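Long-range contact in Ceg4 (Legionella pneumophila subsp. pneumophila, PDB 6AOK), which dephosphorylates phosphotyrosine as a magnesium-binding HAD-like phosphatase and attenuates the activation of eukaryotic MAPK pathways: residues L88-K102 with F123-L136. Residues are numbered along the deposited sequence; the frame is centred on the assembly and turned at random. Where two conformers were deposited one is given.
Sequences LMSPEAVAFFHEVLK and FKYQGFSDEEISKL
Q126 and M89 pair carboxamide to backbone, where the lead-in to helix 91-100 of the HAD-like α/β domain meets the Schellman-capped end of helix 116-125. Extended beyond CG (chi2 -167°), the Q126 side chain carries its amide to M89: Q126 OE1 accepts from M89 N at 2.8 Å on a lone pair, while Q126 NE2 donates almost straight to M89 O (3.1 Å, 177°). This two-bond grip fixes the amide's rotation and satisfies the backbone polar atoms of M89.

The F128 ring is sandwiched, with F123 CD2 over the centre of one face and the H98 imidazole on the other in an offset stack, planes at 16°. F123 in turn presents its edge to the face of F97, and in one of its two modelled conformers the selenomethionine methyl M89 CE makes a CH-pi contact over the F123 face. Among aliphatic contacts, L101 CD1 lies 3.6 Å from E132 O and also touches F123 and F128, while L101 CD2 meets L136 CD2 at 3.8 Å. F97 packs on V108 of the central parallel sheet and L136 on I110.

One water links H98 NE2 to Q126 O. G127, at positive phi, turns the chain into F128, and the S129–E132 capping box starts helix 130-133. E132 OE1 accepts from S129 N, steadying the carboxylate as E132 OE2 accepts from H98 ND1 through its syn lone pair, at 2.7 Å.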
loop_
_atom_site.group_PDB
_atom_site.type_symbol
_atom_site.label_atom_id
_atom_site.label_comp_id
_atom_site.label_asym_id
_atom_site.label_seq_id
_atom_site.Cartn_x
_atom_site.Cartn_y
_atom_site.Cartn_z
ATOM N N LEU A 88 10.725 2.645 -5.363
ATOM C CA LEU A 88 10.629 2.131 -4.008
ATOM C C LEU A 88 9.771 3.049 -3.130
ATOM O O LEU A 88 9.418 4.171 -3.514
ATOM C CB LEU A 88 12.035 1.979 -3.414
ATOM C CG LEU A 88 13.034 1.130 -4.190
ATOM C CD1 LEU A 88 14.353 1.201 -3.465
ATOM C CD2 LEU A 88 12.511 -0.279 -4.176
HETATM N N MSE A 89 9.430 2.560 -1.946
HETATM C CA MSE A 89 8.779 3.378 -0.909
HETATM C C MSE A 89 9.751 4.374 -0.356
HETATM O O MSE A 89 10.901 4.027 -0.166
HETATM C CB MSE A 89 8.335 2.536 0.280
HETATM C CG MSE A 89 7.215 1.668 0.079
HETATM SE SE MSE A 89 6.705 1.062 1.854
HETATM C CE MSE A 89 7.624 -0.672 1.752
ATOM N N SER A 90 9.314 5.589 -0.020
ATOM C CA SER A 90 10.204 6.507 0.670
ATOM C C SER A 90 10.484 6.006 2.094
ATOM O O SER A 90 9.714 5.236 2.658
ATOM C CB SER A 90 9.590 7.912 0.745
ATOM O OG SER A 90 8.385 7.876 1.497
ATOM N N PRO A 91 11.579 6.454 2.693
ATOM C CA PRO A 91 11.852 6.102 4.088
ATOM C C PRO A 91 10.730 6.493 5.027
ATOM O O PRO A 91 10.502 5.793 6.029
ATOM C CB PRO A 91 13.122 6.909 4.406
ATOM C CG PRO A 91 13.758 7.188 3.059
ATOM C CD PRO A 91 12.613 7.325 2.101
ATOM N N GLU A 92 10.056 7.631 4.759
ATOM C CA GLU A 92 8.899 8.022 5.560
ATOM C C GLU A 92 7.769 7.014 5.372
ATOM O O GLU A 92 7.134 6.584 6.347
ATOM C CB GLU A 92 8.426 9.424 5.190
ATOM C CG GLU A 92 9.383 10.576 5.551
ATOM C CD GLU A 92 10.467 10.795 4.508
ATOM O OE1 GLU A 92 10.607 10.001 3.548
ATOM O OE2 GLU A 92 11.200 11.796 4.652
ATOM N N ALA A 93 7.532 6.581 4.141
ATOM C CA ALA A 93 6.491 5.571 3.943
ATOM C C ALA A 93 6.854 4.261 4.631
ATOM O O ALA A 93 5.986 3.600 5.227
ATOM C CB ALA A 93 6.260 5.324 2.458
ATOM N N VAL A 94 8.127 3.853 4.526
ATOM C CA VAL A 94 8.593 2.653 5.228
ATOM C C VAL A 94 8.293 2.748 6.720
ATOM O O VAL A 94 7.774 1.806 7.322
ATOM C CB VAL A 94 10.094 2.444 4.972
ATOM C CG1 VAL A 94 10.674 1.443 5.979
ATOM C CG2 VAL A 94 10.317 1.966 3.540
ATOM N N ALA A 95 8.619 3.886 7.349
ATOM C CA ALA A 95 8.367 4.012 8.783
ATOM C C ALA A 95 6.867 3.951 9.096
ATOM O O ALA A 95 6.451 3.381 10.122
ATOM C CB ALA A 95 8.980 5.312 9.323
ATOM N N PHE A 96 6.043 4.570 8.257
ATOM C CA PHE A 96 4.598 4.505 8.450
ATOM C C PHE A 96 4.084 3.065 8.446
ATOM O O PHE A 96 3.351 2.653 9.365
ATOM C CB PHE A 96 3.886 5.282 7.353
ATOM C CG PHE A 96 2.384 5.240 7.457
ATOM C CD1 PHE A 96 1.698 6.133 8.259
ATOM C CD2 PHE A 96 1.652 4.303 6.721
ATOM C CE1 PHE A 96 0.289 6.094 8.304
ATOM C CE2 PHE A 96 0.302 4.246 6.798
ATOM C CZ PHE A 96 -0.391 5.149 7.575
ATOM N N PHE A 97 4.457 2.286 7.418
ATOM C CA PHE A 97 3.993 0.902 7.340
ATOM C C PHE A 97 4.560 0.013 8.433
ATOM O O PHE A 97 3.857 -0.888 8.897
ATOM C CB PHE A 97 4.272 0.347 5.939
ATOM C CG PHE A 97 3.307 0.899 4.964
ATOM C CD1 PHE A 97 1.991 0.460 4.981
ATOM C CD2 PHE A 97 3.642 1.953 4.141
ATOM C CE1 PHE A 97 1.041 1.020 4.142
ATOM C CE2 PHE A 97 2.686 2.542 3.287
ATOM C CZ PHE A 97 1.374 2.066 3.299
ATOM N N HIS A 98 5.796 0.238 8.897
ATOM C CA HIS A 98 6.224 -0.517 10.066
ATOM C C HIS A 98 5.313 -0.220 11.248
ATOM O O HIS A 98 4.976 -1.116 12.021
ATOM C CB HIS A 98 7.683 -0.207 10.452
ATOM C CG HIS A 98 8.706 -0.949 9.636
ATOM N ND1 HIS A 98 8.683 -2.322 9.469
ATOM C CD2 HIS A 98 9.765 -0.500 8.914
ATOM C CE1 HIS A 98 9.690 -2.688 8.690
ATOM N NE2 HIS A 98 10.379 -1.603 8.362
ATOM N N GLU A 99 4.900 1.024 11.412
ATOM C CA GLU A 99 4.010 1.316 12.529
ATOM C C GLU A 99 2.634 0.658 12.338
ATOM O O GLU A 99 2.097 0.019 13.255
ATOM C CB GLU A 99 3.857 2.817 12.683
ATOM C CG GLU A 99 2.878 3.166 13.741
ATOM C CD GLU A 99 3.462 2.972 15.119
ATOM O OE1 GLU A 99 4.701 3.107 15.301
ATOM O OE2 GLU A 99 2.671 2.676 16.027
ATOM N N VAL A 100 2.038 0.798 11.161
ATOM C CA VAL A 100 0.650 0.365 11.090
ATOM C C VAL A 100 0.528 -1.147 10.915
ATOM O O VAL A 100 -0.509 -1.726 11.276
ATOM C CB VAL A 100 -0.117 1.105 9.982
ATOM C CG1 VAL A 100 -0.242 2.618 10.332
ATOM C CG2 VAL A 100 0.523 0.899 8.596
ATOM N N LEU A 101 1.544 -1.805 10.359
ATOM C CA LEU A 101 1.430 -3.242 10.185
ATOM C C LEU A 101 1.755 -3.994 11.458
ATOM O O LEU A 101 1.650 -5.217 11.459
ATOM C CB LEU A 101 2.349 -3.737 9.080
ATOM C CG LEU A 101 1.969 -3.237 7.697
ATOM C CD1 LEU A 101 3.038 -3.613 6.592
ATOM C CD2 LEU A 101 0.549 -3.768 7.322
ATOM N N LYS A 102 2.187 -3.310 12.523
ATOM C CA LYS A 102 2.327 -3.947 13.821
ATOM C C LYS A 102 1.182 -3.608 14.756
ATOM O O LYS A 102 1.166 -4.068 15.897
ATOM C CB LYS A 102 3.653 -3.551 14.460
ATOM C CG LYS A 102 4.880 -3.886 13.572
ATOM C CD LYS A 102 6.118 -2.990 13.874
ATOM C CE LYS A 102 7.426 -3.586 13.366
ATOM N NZ LYS A 102 8.162 -4.268 14.473
ATOM N N PHE A 123 7.798 -4.611 -0.519
ATOM C CA PHE A 123 7.866 -4.592 0.949
ATOM C C PHE A 123 8.965 -5.504 1.451
ATOM O O PHE A 123 9.720 -5.146 2.354
ATOM C CB PHE A 123 6.511 -5.041 1.545
ATOM C CG PHE A 123 5.503 -3.918 1.683
ATOM C CD1 PHE A 123 4.651 -3.581 0.617
ATOM C CD2 PHE A 123 5.393 -3.233 2.878
ATOM C CE1 PHE A 123 3.736 -2.575 0.726
ATOM C CE2 PHE A 123 4.478 -2.157 3.008
ATOM C CZ PHE A 123 3.642 -1.833 1.948
ATOM N N LYS A 124 9.071 -6.694 0.882
ATOM C CA LYS A 124 10.112 -7.645 1.311
ATOM C C LYS A 124 11.492 -7.082 1.067
ATOM O O LYS A 124 12.383 -7.198 1.919
ATOM C CB LYS A 124 9.947 -8.967 0.550
ATOM C CG LYS A 124 10.972 -10.110 0.827
ATOM C CD LYS A 124 10.982 -10.482 2.282
ATOM C CE LYS A 124 9.581 -10.764 2.839
ATOM N NZ LYS A 124 9.637 -10.880 4.347
ATOM N N TYR A 125 11.711 -6.513 -0.116
ATOM C CA TYR A 125 13.021 -5.943 -0.400
ATOM C C TYR A 125 13.348 -4.869 0.622
ATOM O O TYR A 125 14.525 -4.697 1.033
ATOM C CB TYR A 125 13.040 -5.361 -1.815
ATOM C CG TYR A 125 14.304 -4.564 -2.042
ATOM C CD1 TYR A 125 15.551 -5.201 -2.045
ATOM C CD2 TYR A 125 14.257 -3.203 -2.224
ATOM C CE1 TYR A 125 16.725 -4.480 -2.207
ATOM C CE2 TYR A 125 15.419 -2.474 -2.395
ATOM C CZ TYR A 125 16.643 -3.111 -2.367
ATOM O OH TYR A 125 17.830 -2.381 -2.503
ATOM N N GLN A 126 12.319 -4.112 1.043
ATOM C CA GLN A 126 12.568 -2.967 1.915
ATOM C C GLN A 126 12.473 -3.311 3.397
ATOM O O GLN A 126 12.379 -2.408 4.232
ATOM C CB GLN A 126 11.664 -1.785 1.524
ATOM C CG GLN A 126 12.039 -1.257 0.079
ATOM C CD GLN A 126 11.418 0.073 -0.220
ATOM O OE1 GLN A 126 10.416 0.162 -0.941
ATOM N NE2 GLN A 126 11.989 1.129 0.339
ATOM N N GLY A 127 12.616 -4.566 3.744
ATOM C CA GLY A 127 12.936 -4.918 5.110
ATOM C C GLY A 127 11.748 -5.372 5.903
ATOM O O GLY A 127 11.853 -5.486 7.119
ATOM N N PHE A 128 10.607 -5.570 5.262
ATOM C CA PHE A 128 9.431 -6.035 5.975
ATOM C C PHE A 128 9.426 -7.548 6.163
ATOM O O PHE A 128 9.788 -8.300 5.266
ATOM C CB PHE A 128 8.184 -5.559 5.224
ATOM C CG PHE A 128 7.922 -4.110 5.444
ATOM C CD1 PHE A 128 8.588 -3.165 4.696
ATOM C CD2 PHE A 128 7.097 -3.686 6.477
ATOM C CE1 PHE A 128 8.350 -1.797 4.888
ATOM C CE2 PHE A 128 6.865 -2.327 6.700
ATOM C CZ PHE A 128 7.477 -1.385 5.902
ATOM N N SER A 129 8.986 -7.999 7.339
ATOM C CA SER A 129 8.935 -9.424 7.632
ATOM C C SER A 129 7.684 -10.039 7.011
ATOM O O SER A 129 6.743 -9.344 6.664
ATOM C CB SER A 129 8.924 -9.657 9.135
ATOM O OG SER A 129 7.658 -9.222 9.619
ATOM N N ASP A 130 7.687 -11.368 6.877
ATOM C CA ASP A 130 6.492 -12.037 6.378
ATOM C C ASP A 130 5.296 -11.755 7.271
ATOM O O ASP A 130 4.173 -11.572 6.772
ATOM C CB ASP A 130 6.730 -13.532 6.280
ATOM C CG ASP A 130 7.728 -13.894 5.195
ATOM O OD1 ASP A 130 7.873 -13.116 4.232
ATOM O OD2 ASP A 130 8.365 -14.975 5.304
ATOM N N GLU A 131 5.527 -11.707 8.598
ATOM C CA GLU A 131 4.469 -11.371 9.546
ATOM C C GLU A 131 3.852 -10.016 9.235
ATOM O O GLU A 131 2.622 -9.869 9.223
ATOM C CB GLU A 131 5.015 -11.382 10.972
ATOM C CG GLU A 131 3.914 -11.237 11.991
ATOM C CD GLU A 131 4.454 -10.963 13.388
ATOM O OE1 GLU A 131 5.579 -11.442 13.711
ATOM O OE2 GLU A 131 3.751 -10.253 14.150
ATOM N N GLU A 132 4.689 -9.001 8.987
ATOM C CA GLU A 132 4.149 -7.698 8.655
ATOM C C GLU A 132 3.419 -7.728 7.330
ATOM O O GLU A 132 2.356 -7.126 7.183
ATOM C CB GLU A 132 5.266 -6.657 8.590
ATOM C CG GLU A 132 5.832 -6.299 9.921
ATOM C CD GLU A 132 7.058 -5.409 9.754
ATOM O OE1 GLU A 132 8.098 -5.866 9.196
ATOM O OE2 GLU A 132 6.936 -4.221 10.135
ATOM N N ILE A 133 4.004 -8.390 6.331
ATOM C CA ILE A 133 3.386 -8.387 5.014
ATOM C C ILE A 133 2.050 -9.106 5.047
ATOM O O ILE A 133 1.102 -8.721 4.321
ATOM C CB ILE A 133 4.360 -9.010 4.011
ATOM C CG1 ILE A 133 5.563 -8.078 3.880
ATOM C CG2 ILE A 133 3.681 -9.173 2.655
ATOM C CD1 ILE A 133 6.685 -8.586 2.982
ATOM N N SER A 134 1.947 -10.130 5.891
ATOM C CA SER A 134 0.681 -10.858 6.038
ATOM C C SER A 134 -0.424 -9.979 6.626
ATOM O O SER A 134 -1.588 -10.389 6.623
ATOM C CB SER A 134 0.874 -12.067 6.903
ATOM O OG SER A 134 0.941 -11.744 8.295
ATOM N N LYS A 135 -0.114 -8.789 7.112
ATOM C CA LYS A 135 -1.206 -7.969 7.606
ATOM C C LYS A 135 -1.737 -7.023 6.557
ATOM O O LYS A 135 -2.683 -6.284 6.838
ATOM C CB LYS A 135 -0.786 -7.181 8.848
ATOM C CG LYS A 135 -0.101 -8.029 9.888
ATOM C CD LYS A 135 -1.069 -8.732 10.783
ATOM C CE LYS A 135 -0.333 -9.760 11.724
ATOM N NZ LYS A 135 0.703 -9.126 12.652
ATOM N N LEU A 136 -1.149 -7.016 5.373
ATOM C CA LEU A 136 -1.678 -6.266 4.264
ATOM C C LEU A 136 -2.858 -7.009 3.655
ATOM O O LEU A 136 -2.809 -8.229 3.501
ATOM C CB LEU A 136 -0.615 -6.124 3.182
ATOM C CG LEU A 136 0.568 -5.261 3.524
ATOM C CD1 LEU A 136 1.526 -5.446 2.367
ATOM C CD2 LEU A 136 0.125 -3.813 3.573
HETATM O O HOH W 1 12.772 -1.515 6.728
HETATM O O HOH W 2 3.307 -7.366 12.503
#